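PDB 3K6O: uncharacterized protein DUF1344 from Bacteroides vulgatus ATCC 8482, which is of unknown function but belongs to the NigD-like family, pairing an N-terminal OB domain with a C-terminal beta sandwich. Local coordinates for residues 147-152 and 200-205; 109-114 and 187-192; 91-94 and 100-103; 17-22 and 117-122. All blocks are in the same frame, centred on the assembly; numbering follows the deposited sequence. Where two conformers were deposited one is given.

Contact 1 of 4, residues 147-152 and 200-205; sequences DGYAHL and TYIFSY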
loop_
_atom_site.group_PDB
_atom_site.type_symbol
_atom_site.label_atom_id
_atom_site.label_comp_id
_atom_site.label_asym_id
_atom_site.label_seq_id
_atom_site.Cartn_x
_atom_site.Cartn_y
_atom_site.Cartn_z
ATOM N N ASP A 147 -19.819 14.823 -5.621
ATOM C CA ASP A 147 -19.219 14.540 -6.939
ATOM C C ASP A 147 -19.039 13.072 -7.280
ATOM O O ASP A 147 -18.469 12.753 -8.316
ATOM C CB ASP A 147 -17.872 15.279 -7.077
ATOM C CG ASP A 147 -16.805 14.777 -6.100
ATOM O OD1 ASP A 147 -17.065 13.816 -5.336
ATOM O OD2 ASP A 147 -15.692 15.339 -6.108
ATOM N N GLY A 148 -19.488 12.179 -6.402
ATOM C CA GLY A 148 -19.337 10.723 -6.607
ATOM C C GLY A 148 -17.953 10.117 -6.391
ATOM O O GLY A 148 -17.753 8.930 -6.675
ATOM N N TYR A 149 -17.000 10.908 -5.908
ATOM C CA TYR A 149 -15.662 10.438 -5.582
ATOM C C TYR A 149 -15.549 10.270 -4.078
ATOM O O TYR A 149 -16.140 11.023 -3.333
ATOM C CB TYR A 149 -14.588 11.438 -6.020
ATOM C CG TYR A 149 -14.162 11.345 -7.469
ATOM C CD1 TYR A 149 -14.975 11.815 -8.484
ATOM C CD2 TYR A 149 -12.933 10.804 -7.816
ATOM C CE1 TYR A 149 -14.571 11.732 -9.815
ATOM C CE2 TYR A 149 -12.543 10.706 -9.114
ATOM C CZ TYR A 149 -13.352 11.158 -10.117
ATOM O OH TYR A 149 -12.936 11.046 -11.417
ATOM N N ALA A 150 -14.724 9.314 -3.650
ATOM C CA ALA A 150 -14.296 9.207 -2.279
ATOM C C ALA A 150 -13.284 10.317 -2.028
ATOM O O ALA A 150 -12.389 10.502 -2.827
ATOM C CB ALA A 150 -13.631 7.845 -2.051
ATOM N N HIS A 151 -13.408 11.011 -0.898
ATOM C CA HIS A 151 -12.447 12.002 -0.468
ATOM C C HIS A 151 -11.745 11.623 0.857
ATOM O O HIS A 151 -12.379 11.535 1.920
ATOM C CB HIS A 151 -13.146 13.352 -0.323
ATOM C CG HIS A 151 -13.789 13.827 -1.583
ATOM N ND1 HIS A 151 -13.226 14.797 -2.391
ATOM C CD2 HIS A 151 -14.949 13.460 -2.185
ATOM C CE1 HIS A 151 -14.022 15.016 -3.422
ATOM N NE2 HIS A 151 -15.071 14.220 -3.326
ATOM N N LEU A 152 -10.437 11.395 0.759
ATOM C CA LEU A 152 -9.566 10.980 1.872
ATOM C C LEU A 152 -8.363 11.916 1.950
ATOM O O LEU A 152 -8.012 12.624 0.952
ATOM C CB LEU A 152 -9.073 9.539 1.654
ATOM C CG LEU A 152 -10.153 8.488 1.543
ATOM C CD1 LEU A 152 -9.590 7.091 1.152
ATOM C CD2 LEU A 152 -11.058 8.432 2.779
ATOM N N THR A 200 -4.169 17.541 -4.612
ATOM C CA THR A 200 -5.066 16.387 -4.681
ATOM C C THR A 200 -4.615 15.373 -5.709
ATOM O O THR A 200 -4.534 15.697 -6.884
ATOM C CB THR A 200 -6.476 16.835 -5.087
ATOM O OG1 THR A 200 -6.928 17.804 -4.154
ATOM C CG2 THR A 200 -7.453 15.700 -5.063
ATOM N N TYR A 201 -4.331 14.153 -5.277
ATOM C CA TYR A 201 -4.143 13.053 -6.210
ATOM C C TYR A 201 -5.555 12.565 -6.570
ATOM O O TYR A 201 -6.378 12.399 -5.670
ATOM C CB TYR A 201 -3.336 11.932 -5.566
ATOM C CG TYR A 201 -1.872 12.221 -5.409
ATOM C CD1 TYR A 201 -1.419 13.234 -4.549
ATOM C CD2 TYR A 201 -0.913 11.470 -6.103
ATOM C CE1 TYR A 201 -0.067 13.498 -4.408
ATOM C CE2 TYR A 201 0.454 11.721 -5.949
ATOM C CZ TYR A 201 0.852 12.739 -5.106
ATOM O OH TYR A 201 2.177 12.996 -4.943
ATOM N N ILE A 202 -5.828 12.371 -7.860
ATOM C CA ILE A 202 -7.133 11.923 -8.341
ATOM C C ILE A 202 -6.911 10.579 -9.053
ATOM O O ILE A 202 -6.067 10.479 -9.946
ATOM C CB ILE A 202 -7.777 12.940 -9.340
ATOM C CG1 ILE A 202 -7.948 14.305 -8.654
ATOM C CG2 ILE A 202 -9.112 12.433 -9.833
ATOM C CD1 ILE A 202 -8.216 15.539 -9.592
ATOM N N PHE A 203 -7.640 9.550 -8.641
ATOM C CA PHE A 203 -7.642 8.277 -9.362
ATOM C C PHE A 203 -9.072 7.892 -9.711
ATOM O O PHE A 203 -9.895 7.707 -8.816
ATOM C CB PHE A 203 -7.043 7.177 -8.498
ATOM C CG PHE A 203 -5.667 7.490 -7.980
ATOM C CD1 PHE A 203 -4.543 7.266 -8.769
ATOM C CD2 PHE A 203 -5.498 8.024 -6.707
ATOM C CE1 PHE A 203 -3.251 7.551 -8.291
ATOM C CE2 PHE A 203 -4.206 8.305 -6.215
ATOM C CZ PHE A 203 -3.091 8.071 -7.008
ATOM N N SER A 204 -9.372 7.720 -10.994
ATOM C CA SER A 204 -10.709 7.300 -11.382
ATOM C C SER A 204 -10.879 5.804 -11.199
ATOM O O SER A 204 -9.900 5.049 -11.230
ATOM C CB SER A 204 -10.997 7.678 -12.840
ATOM O OG SER A 204 -10.113 6.996 -13.697
ATOM N N TYR A 205 -12.119 5.396 -10.946
ATOM C CA TYR A 205 -12.501 3.981 -10.892
ATOM C C TYR A 205 -13.321 3.745 -12.146
ATOM O O TYR A 205 -14.058 4.649 -12.552
ATOM C CB TYR A 205 -13.369 3.708 -9.670
ATOM C CG TYR A 205 -12.673 3.774 -8.349
ATOM C CD1 TYR A 205 -11.293 3.784 -8.242
ATOM C CD2 TYR A 205 -13.407 3.761 -7.174
ATOM C CE1 TYR A 205 -10.672 3.806 -7.011
ATOM C CE2 TYR A 205 -12.796 3.777 -5.941
ATOM C CZ TYR A 205 -11.433 3.782 -5.852
ATOM O OH TYR A 205 -10.841 3.734 -4.612
#
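The ring of Tyr149 lies across the side chain of Ile202, the two crossing at about a right angle, with Tyr149 CE2 3.9 Å from Ile202 CG2. Both residues belong to the C-terminal beta sandwich, where strands 149-157 and 199-204 are not paired with each other. Strand 186-191 runs between them, parallel to the first and antiparallel to the second. The short segment axes accordingly stay 8.8 Å apart at their closest, at 149° between their directions, and the tyrosine reaches across beside the beginning of the middle strand. Its CG stands beside its own backbone N (chi1 -83°), and the far end of the ring comes nearer to strand 199-204 than its first side-chain bond would suggest. There CE2 also approaches the carbonyl O of Phe203, while the hydroxyl OH ends 4.1 Å from Ser204 CB. This is a surface contact: Ile202 and Ser204 are exposed at its border, and Lys188 of the middle strand makes a cation-pi interaction with the Tyr149 ring. Lys188 NZ, outside both segments, also forms a salt bridge with Asp147 OD2. Asp147 and Tyr149 are joined by an Asx turn, in which Asp147 OD1 accepts the backbone N of Tyr149 at 3.0 Å from above the carboxylate plane. A second donor grips that oxygen: His151 NE2 reaches Asp147 OD1 on its syn side at 2.9 Å, nearly straight at 169° and almost in the imidazole plane, with only a weak additional bond to OD2.

Contact 2 of 4, residues 109-114 and 187-192; sequences KDMWPS and IKVLVN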
loop_
_atom_site.group_PDB
_atom_site.type_symbol
_atom_site.label_atom_id
_atom_site.label_comp_id
_atom_site.label_asym_id
_atom_site.label_seq_id
_atom_site.Cartn_x
_atom_site.Cartn_y
_atom_site.Cartn_z
ATOM N N LYS A 109 6.907 9.448 -2.943
ATOM C CA LYS A 109 7.601 8.914 -4.116
ATOM C C LYS A 109 6.654 8.138 -5.042
ATOM O O LYS A 109 6.784 8.217 -6.244
ATOM C CB LYS A 109 8.789 8.035 -3.690
ATOM C CG LYS A 109 9.964 8.811 -3.118
ATOM C CD LYS A 109 11.294 8.095 -3.325
ATOM C CE LYS A 109 12.462 9.057 -3.194
ATOM N NZ LYS A 109 13.794 8.366 -3.178
ATOM N N ASP A 110 5.717 7.368 -4.494
ATOM C CA ASP A 110 4.684 6.715 -5.309
ATOM C C ASP A 110 3.365 6.663 -4.549
ATOM O O ASP A 110 3.362 6.500 -3.347
ATOM C CB ASP A 110 5.077 5.281 -5.669
ATOM C CG ASP A 110 6.236 5.219 -6.605
ATOM O OD1 ASP A 110 6.017 5.416 -7.807
ATOM O OD2 ASP A 110 7.362 4.991 -6.139
HETATM N N MSE A 111 2.253 6.827 -5.257
HETATM C CA MSE A 111 0.963 6.514 -4.688
HETATM C C MSE A 111 0.027 5.975 -5.739
HETATM O O MSE A 111 -0.132 6.581 -6.781
HETATM C CB MSE A 111 0.326 7.729 -4.021
HETATM C CG MSE A 111 -1.113 7.408 -3.430
HETATM SE SE MSE A 111 -2.000 9.120 -2.993
HETATM C CE MSE A 111 -0.753 9.580 -1.659
ATOM N N TRP A 112 -0.624 4.855 -5.437
ATOM C CA TRP A 112 -1.610 4.296 -6.344
ATOM C C TRP A 112 -2.576 3.400 -5.592
ATOM O O TRP A 112 -2.189 2.731 -4.636
ATOM C CB TRP A 112 -0.932 3.523 -7.483
ATOM C CG TRP A 112 -0.442 2.149 -7.118
ATOM C CD1 TRP A 112 -1.027 0.983 -7.428
ATOM C CD2 TRP A 112 0.750 1.823 -6.390
ATOM N NE1 TRP A 112 -0.267 -0.068 -6.972
ATOM C CE2 TRP A 112 0.821 0.429 -6.311
ATOM C CE3 TRP A 112 1.769 2.581 -5.810
ATOM C CZ2 TRP A 112 1.858 -0.239 -5.647
ATOM C CZ3 TRP A 112 2.824 1.906 -5.160
ATOM C CH2 TRP A 112 2.858 0.517 -5.094
ATOM N N PRO A 113 -3.838 3.388 -6.017
ATOM C CA PRO A 113 -4.785 2.423 -5.478
ATOM C C PRO A 113 -4.733 1.116 -6.235
ATOM O O PRO A 113 -4.434 1.099 -7.420
ATOM C CB PRO A 113 -6.142 3.096 -5.724
ATOM C CG PRO A 113 -5.947 3.873 -6.989
ATOM C CD PRO A 113 -4.464 4.300 -6.995
ATOM N N SER A 114 -5.045 0.047 -5.532
ATOM C CA SER A 114 -5.345 -1.237 -6.091
ATOM C C SER A 114 -6.768 -1.586 -5.622
ATOM O O SER A 114 -7.408 -0.788 -4.934
ATOM C CB SER A 114 -4.364 -2.268 -5.534
ATOM O OG SER A 114 -4.488 -2.318 -4.120
ATOM N N ILE A 187 -11.324 8.055 -6.409
ATOM C CA ILE A 187 -10.867 8.496 -5.116
ATOM C C ILE A 187 -9.964 9.698 -5.282
ATOM O O ILE A 187 -9.195 9.781 -6.236
ATOM C CB ILE A 187 -10.169 7.347 -4.370
ATOM C CG1 ILE A 187 -9.760 7.735 -2.986
ATOM C CG2 ILE A 187 -8.880 6.862 -5.070
ATOM C CD1 ILE A 187 -9.106 6.487 -2.302
ATOM N N LYS A 188 -10.101 10.638 -4.366
ATOM C CA LYS A 188 -9.273 11.844 -4.312
ATOM C C LYS A 188 -8.551 11.860 -2.975
ATOM O O LYS A 188 -9.181 11.680 -1.927
ATOM C CB LYS A 188 -10.143 13.072 -4.459
ATOM C CG LYS A 188 -10.859 13.163 -5.800
ATOM C CD LYS A 188 -11.567 14.509 -6.012
ATOM C CE LYS A 188 -12.174 14.626 -7.446
ATOM N NZ LYS A 188 -12.961 15.896 -7.643
ATOM N N VAL A 189 -7.235 12.029 -3.017
ATOM C CA VAL A 189 -6.399 11.979 -1.846
ATOM C C VAL A 189 -5.584 13.278 -1.666
ATOM O O VAL A 189 -4.768 13.624 -2.520
ATOM C CB VAL A 189 -5.423 10.786 -1.883
ATOM C CG1 VAL A 189 -4.546 10.751 -0.581
ATOM C CG2 VAL A 189 -6.201 9.460 -2.073
ATOM N N LEU A 190 -5.826 13.986 -0.565
ATOM C CA LEU A 190 -5.139 15.242 -0.287
ATOM C C LEU A 190 -3.810 14.992 0.415
ATOM O O LEU A 190 -3.732 14.206 1.374
ATOM C CB LEU A 190 -5.988 16.177 0.597
ATOM C CG LEU A 190 -7.040 17.061 -0.084
ATOM C CD1 LEU A 190 -8.028 17.617 0.945
ATOM C CD2 LEU A 190 -6.409 18.237 -0.895
ATOM N N VAL A 191 -2.787 15.698 -0.047
ATOM C CA VAL A 191 -1.433 15.561 0.460
ATOM C C VAL A 191 -0.826 16.932 0.689
ATOM O O VAL A 191 -0.987 17.858 -0.150
ATOM C CB VAL A 191 -0.551 14.779 -0.539
ATOM C CG1 VAL A 191 0.969 14.785 -0.122
ATOM C CG2 VAL A 191 -1.103 13.353 -0.673
ATOM N N ASN A 192 -0.111 17.049 1.798
ATOM C CA ASN A 192 0.672 18.229 2.078
ATOM C C ASN A 192 2.122 17.887 1.725
ATOM O O ASN A 192 2.798 17.169 2.463
ATOM C CB ASN A 192 0.509 18.614 3.536
ATOM C CG ASN A 192 1.116 19.968 3.859
ATOM O OD1 ASN A 192 1.539 20.712 2.974
ATOM N ND2 ASN A 192 1.183 20.277 5.133
#
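The hydrophobic core between the two layers of the C-terminal beta sandwich is bridged here by one long side chain, that of Met111, a selenomethionine in this crystal. Strand 107-113 contributes it from one layer, and Val189 and Val191 answer from strand 186-191 in the other. The facing backbones are well separated, with 9.6 Å between Met111 CA and Val189 CA, and no hydrogen bond joins the two segments; the gap is closed by apolar groups. Met111 leaves its strand with CG anti to the backbone N (chi1 178°), stays extended through the next bond, and bends only at the last (chi3 -64°). The extended part carries the selenium across to Val189, which it meets tip to tip, SE lying 3.9 Å from Val189 CG1. The final bend turns the methyl along the opposing strand, where Met111 CE comes to rest 3.9 Å from Val191 CG2, with the two side chains passing alongside one another, pointing opposite ways. CE also stays within 4.1 Å of Val189 CG1, so one valine methyl touches both SE and CE of the selenomethionine. All three residues are buried. Just before Met111, Lys109 and Asp110 both face Arg121 in a classic beta bulge, at the corner where the chain enters this layer. Leu118 and Val120 of the adjacent strand 117-125 flank Met111 on its own side of the sandwich, while Leu154 of strand 149-157 and Tyr201 of strand 199-204 pack against it from the layer that carries the valines.

Contact 3 of 4, residues 91-94 and 100-103; sequences IGLN and SIGN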
loop_
_atom_site.group_PDB
_atom_site.type_symbol
_atom_site.label_atom_id
_atom_site.label_comp_id
_atom_site.label_asym_id
_atom_site.label_seq_id
_atom_site.Cartn_x
_atom_site.Cartn_y
_atom_site.Cartn_z
ATOM N N ILE A 91 -8.668 5.838 9.344
ATOM C CA ILE A 91 -9.230 6.365 10.581
ATOM C C ILE A 91 -10.056 7.630 10.322
ATOM O O ILE A 91 -9.930 8.289 9.294
ATOM C CB ILE A 91 -8.121 6.688 11.622
ATOM C CG1 ILE A 91 -7.199 7.769 11.115
ATOM C CG2 ILE A 91 -7.295 5.423 12.009
ATOM C CD1 ILE A 91 -6.214 8.339 12.252
ATOM N N GLY A 92 -10.848 8.000 11.323
ATOM C CA GLY A 92 -11.636 9.232 11.304
ATOM C C GLY A 92 -10.818 10.386 11.834
ATOM O O GLY A 92 -10.129 10.245 12.841
ATOM N N LEU A 93 -10.826 11.501 11.110
ATOM C CA LEU A 93 -10.203 12.731 11.555
ATOM C C LEU A 93 -11.309 13.654 12.070
ATOM O O LEU A 93 -12.223 14.002 11.329
ATOM C CB LEU A 93 -9.461 13.380 10.372
ATOM C CG LEU A 93 -9.038 14.821 10.557
ATOM C CD1 LEU A 93 -8.081 14.946 11.766
ATOM C CD2 LEU A 93 -8.421 15.455 9.252
ATOM N N ASN A 94 -11.231 14.052 13.332
ATOM C CA ASN A 94 -12.252 14.881 13.954
ATOM C C ASN A 94 -11.568 15.986 14.768
ATOM O O ASN A 94 -10.379 15.979 14.882
ATOM C CB ASN A 94 -13.176 13.986 14.778
ATOM C CG ASN A 94 -12.450 13.247 15.868
ATOM O OD1 ASN A 94 -11.829 13.861 16.740
ATOM N ND2 ASN A 94 -12.547 11.938 15.866
ATOM N N SER A 100 -3.190 15.548 17.175
ATOM C CA SER A 100 -2.284 14.402 17.253
ATOM C C SER A 100 -2.096 13.744 15.879
ATOM O O SER A 100 -1.083 13.116 15.639
ATOM C CB SER A 100 -2.742 13.386 18.318
ATOM O OG SER A 100 -4.146 13.261 18.348
ATOM N N ILE A 101 -3.063 13.892 14.970
ATOM C CA ILE A 101 -2.887 13.350 13.628
ATOM C C ILE A 101 -1.932 14.226 12.772
ATOM O O ILE A 101 -1.088 13.708 12.025
ATOM C CB ILE A 101 -4.241 13.152 12.907
ATOM C CG1 ILE A 101 -5.029 11.972 13.500
ATOM C CG2 ILE A 101 -4.039 12.896 11.417
ATOM C CD1 ILE A 101 -6.483 11.911 13.006
ATOM N N GLY A 102 -2.042 15.539 12.904
ATOM C CA GLY A 102 -1.112 16.456 12.268
ATOM C C GLY A 102 -1.392 16.617 10.769
ATOM O O GLY A 102 -2.342 16.065 10.238
ATOM N N ASN A 103 -0.567 17.429 10.114
ATOM C CA ASN A 103 -0.586 17.561 8.681
ATOM C C ASN A 103 0.737 18.158 8.219
ATOM O O ASN A 103 0.779 19.130 7.479
ATOM C CB ASN A 103 -1.748 18.439 8.236
ATOM C CG ASN A 103 -1.982 18.361 6.743
ATOM O OD1 ASN A 103 -1.625 17.353 6.075
ATOM N ND2 ASN A 103 -2.563 19.428 6.191
#
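Ile91 places CG1 between its backbone N and carbonyl carbon (chi1 63°), whereas Ile101 sets CG1 anti to its own carbonyl carbon (chi1 -72°); both chains then run on extended, and their ends reach toward each other tip to tip. The two terminal methyls meet with Ile91 CD1 3.7 Å from Ile101 CD1. Leu93, two residues further along the same strand, comes in at a slant, and its bend at chi2 (60°) brings Leu93 CD1 to 3.6 Å from Ile101 CD1. That single isoleucine methyl is thus seated between two side chains, with the carbonyl O of Gly92 4.0 Å from Ile101 CD1 as well. In the C-terminal beta sandwich, the short helix 98-101 follows the long strand 75-93 and packs back on its last residues through this contact. Asn97 fastens the turn with both ends of its amide: ND2 donates to the carbonyl of Gly92 and OD1 accepts from the backbone N of Asn94. At the far end of the helix, Gly102 leaves helical geometry with positive phi and turns the chain away. Its carbonyl is bound by Arg155 NH1, and that of Ser100 by Asn157 ND2, both on strand 149-157. The aliphatic cluster continues on the strand side into strand 133-139, where Val137 touches both Ile91 and Leu93.

Contact 4 of 4, residues 17-22 and 117-122; sequences IAMATV and YLNVRF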
loop_
_atom_site.group_PDB
_atom_site.type_symbol
_atom_site.label_atom_id
_atom_site.label_comp_id
_atom_site.label_asym_id
_atom_site.label_seq_id
_atom_site.Cartn_x
_atom_site.Cartn_y
_atom_site.Cartn_z
ATOM N N ILE A 17 9.231 -7.194 -9.673
ATOM C CA ILE A 17 9.147 -6.624 -8.358
ATOM C C ILE A 17 7.728 -6.051 -8.191
ATOM O O ILE A 17 7.395 -5.033 -8.821
ATOM C CB ILE A 17 10.201 -5.514 -8.125
ATOM C CG1 ILE A 17 11.620 -6.004 -8.459
ATOM C CG2 ILE A 17 10.129 -5.026 -6.679
ATOM C CD1 ILE A 17 12.057 -7.279 -7.706
ATOM N N ALA A 18 6.914 -6.669 -7.328
ATOM C CA ALA A 18 5.528 -6.216 -7.146
ATOM C C ALA A 18 4.942 -6.547 -5.782
ATOM O O ALA A 18 5.433 -7.429 -5.071
ATOM C CB ALA A 18 4.616 -6.751 -8.261
HETATM N N MSE A 19 3.871 -5.830 -5.441
HETATM C CA MSE A 19 3.112 -6.093 -4.231
HETATM C C MSE A 19 2.403 -7.440 -4.313
HETATM O O MSE A 19 2.105 -7.954 -5.407
HETATM C CB MSE A 19 2.059 -5.011 -4.017
HETATM C CG MSE A 19 2.607 -3.599 -3.872
HETATM SE SE MSE A 19 3.389 -3.336 -2.122
HETATM C CE MSE A 19 2.163 -4.060 -0.966
ATOM N N ALA A 20 2.140 -8.012 -3.147
ATOM C CA ALA A 20 1.285 -9.153 -3.041
ATOM C C ALA A 20 0.721 -9.266 -1.642
ATOM O O ALA A 20 1.234 -8.690 -0.691
ATOM C CB ALA A 20 2.054 -10.441 -3.433
ATOM N N THR A 21 -0.355 -10.010 -1.514
ATOM C CA THR A 21 -0.935 -10.279 -0.223
ATOM C C THR A 21 -0.891 -11.765 -0.027
ATOM O O THR A 21 -1.236 -12.521 -0.909
ATOM C CB THR A 21 -2.399 -9.774 -0.127
ATOM O OG1 THR A 21 -2.478 -8.402 -0.556
ATOM C CG2 THR A 21 -2.914 -9.857 1.337
ATOM N N VAL A 22 -0.425 -12.171 1.132
ATOM C CA VAL A 22 -0.389 -13.560 1.519
ATOM C C VAL A 22 -1.814 -14.031 1.799
ATOM O O VAL A 22 -2.606 -13.332 2.422
ATOM C CB VAL A 22 0.483 -13.738 2.789
ATOM C CG1 VAL A 22 0.493 -15.212 3.258
ATOM C CG2 VAL A 22 1.903 -13.224 2.556
ATOM N N TYR A 117 -6.334 -1.666 -1.642
ATOM C CA TYR A 117 -5.449 -0.760 -0.881
ATOM C C TYR A 117 -5.100 0.522 -1.563
ATOM O O TYR A 117 -5.051 0.580 -2.767
ATOM C CB TYR A 117 -4.112 -1.428 -0.547
ATOM C CG TYR A 117 -4.188 -2.812 0.054
ATOM C CD1 TYR A 117 -4.295 -2.998 1.431
ATOM C CD2 TYR A 117 -4.140 -3.934 -0.761
ATOM C CE1 TYR A 117 -4.356 -4.270 2.007
ATOM C CE2 TYR A 117 -4.190 -5.237 -0.198
ATOM C CZ TYR A 117 -4.293 -5.393 1.182
ATOM O OH TYR A 117 -4.311 -6.657 1.740
ATOM N N LEU A 118 -4.847 1.552 -0.770
ATOM C CA LEU A 118 -4.058 2.680 -1.233
ATOM C C LEU A 118 -2.594 2.412 -0.837
ATOM O O LEU A 118 -2.250 2.295 0.340
ATOM C CB LEU A 118 -4.550 3.984 -0.636
ATOM C CG LEU A 118 -3.851 5.206 -1.226
ATOM C CD1 LEU A 118 -4.306 5.469 -2.677
ATOM C CD2 LEU A 118 -4.067 6.429 -0.386
ATOM N N ASN A 119 -1.748 2.331 -1.856
ATOM C CA ASN A 119 -0.336 1.992 -1.733
ATOM C C ASN A 119 0.486 3.247 -1.843
ATOM O O ASN A 119 0.385 3.992 -2.818
ATOM C CB ASN A 119 0.046 1.011 -2.828
ATOM C CG ASN A 119 -0.812 -0.242 -2.770
ATOM O OD1 ASN A 119 -0.769 -1.000 -1.782
ATOM N ND2 ASN A 119 -1.655 -0.444 -3.804
ATOM N N VAL A 120 1.317 3.466 -0.837
ATOM C CA VAL A 120 2.150 4.655 -0.785
ATOM C C VAL A 120 3.627 4.293 -0.506
ATOM O O VAL A 120 3.937 3.594 0.434
ATOM C CB VAL A 120 1.638 5.604 0.285
ATOM C CG1 VAL A 120 2.369 7.001 0.164
ATOM C CG2 VAL A 120 0.115 5.769 0.158
ATOM N N ARG A 121 4.526 4.778 -1.349
ATOM C CA ARG A 121 5.932 4.736 -1.064
ATOM C C ARG A 121 6.305 6.161 -0.768
ATOM O O ARG A 121 5.950 7.057 -1.533
ATOM C CB ARG A 121 6.735 4.212 -2.250
ATOM C CG ARG A 121 8.235 4.029 -1.903
ATOM C CD ARG A 121 8.959 3.178 -2.925
ATOM N NE ARG A 121 9.102 3.970 -4.128
ATOM C CZ ARG A 121 10.175 4.010 -4.898
ATOM N NH1 ARG A 121 11.239 3.252 -4.645
ATOM N NH2 ARG A 121 10.161 4.810 -5.946
ATOM N N PHE A 122 7.005 6.381 0.341
ATOM C CA PHE A 122 7.267 7.733 0.815
ATOM C C PHE A 122 8.505 7.810 1.677
ATOM O O PHE A 122 9.086 6.785 2.048
ATOM C CB PHE A 122 6.071 8.283 1.589
ATOM C CG PHE A 122 5.844 7.642 2.949
ATOM C CD1 PHE A 122 5.366 6.342 3.063
ATOM C CD2 PHE A 122 6.066 8.359 4.120
ATOM C CE1 PHE A 122 5.144 5.766 4.301
ATOM C CE2 PHE A 122 5.835 7.779 5.376
ATOM C CZ PHE A 122 5.361 6.476 5.458
#
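Segments 17-22 and 117-122, on strands 16-23 and 117-125, face each other at a distance, in antiparallel order of residues, with Met19 CA 9.1 Å from Asn119 CA and Thr21 CA 10.6 Å from Tyr117 CA. Two side-chain pairs reach across. Tyr117 keeps CG beside its backbone N (chi1 -49°), and its ring extends toward Thr21, which comes from the opposite direction. The phenol end settles against both branches of the threonine. Tyr117 OH is 3.5 Å from Thr21 CG2 and nearly as close to the other branch, at 3.4 Å from Thr21 OG1. Thr21 OG1 approaches the Tyr117 ring obliquely, near CE2. Alongside, Met19, a selenomethionine, brings CE to 4.3 Å from Asn119 OD1, a looser contact. Segment 17-22 belongs to the N-terminal OB domain and segment 117-122 to the C-terminal beta sandwich, so the four buried residues lie at the junction of the two domains. Arg58, on strand 58-66 beside segment 17-22, works within the same interface: its NH2 donates to Asn119 OD1, which also takes part in a hydrogen bond with Ser171 OG, and its NH1 makes a weak bond to Thr21 OG1. The junction is thus mixed in character, and the Arg58 guanidinium, bonded to Asn119 OD1 and weakly to Thr21 OG1, would be expected to polarise the amide while linking the OB domain to the sandwich.

In the fold
Contacts 1, 2 and 3 lie within the C-terminal beta sandwich, while contact 4 joins it to the OB domain. Contacts 1 and 2 are the closest pair, their centres 9 Å apart, and strand 186-191 serves both: Ala150 O and Tyr201 O lie 2.8 Å from Lys188 N and Val189 N respectively, probable backbone hydrogen bonds. Contact 4 meets contact 2, 13 Å away between centres, through the paired strands 107-113 and 117-125, where Asp110 OD2 bridges to Arg121 NH2 at 2.8 Å. Contact 3 is more peripheral but still tied to contact 2, Asn192 ND2 reaching Asn103 O at 2.6 Å. Contacts 3 and 4 lie farthest apart, about 23 Å between centres.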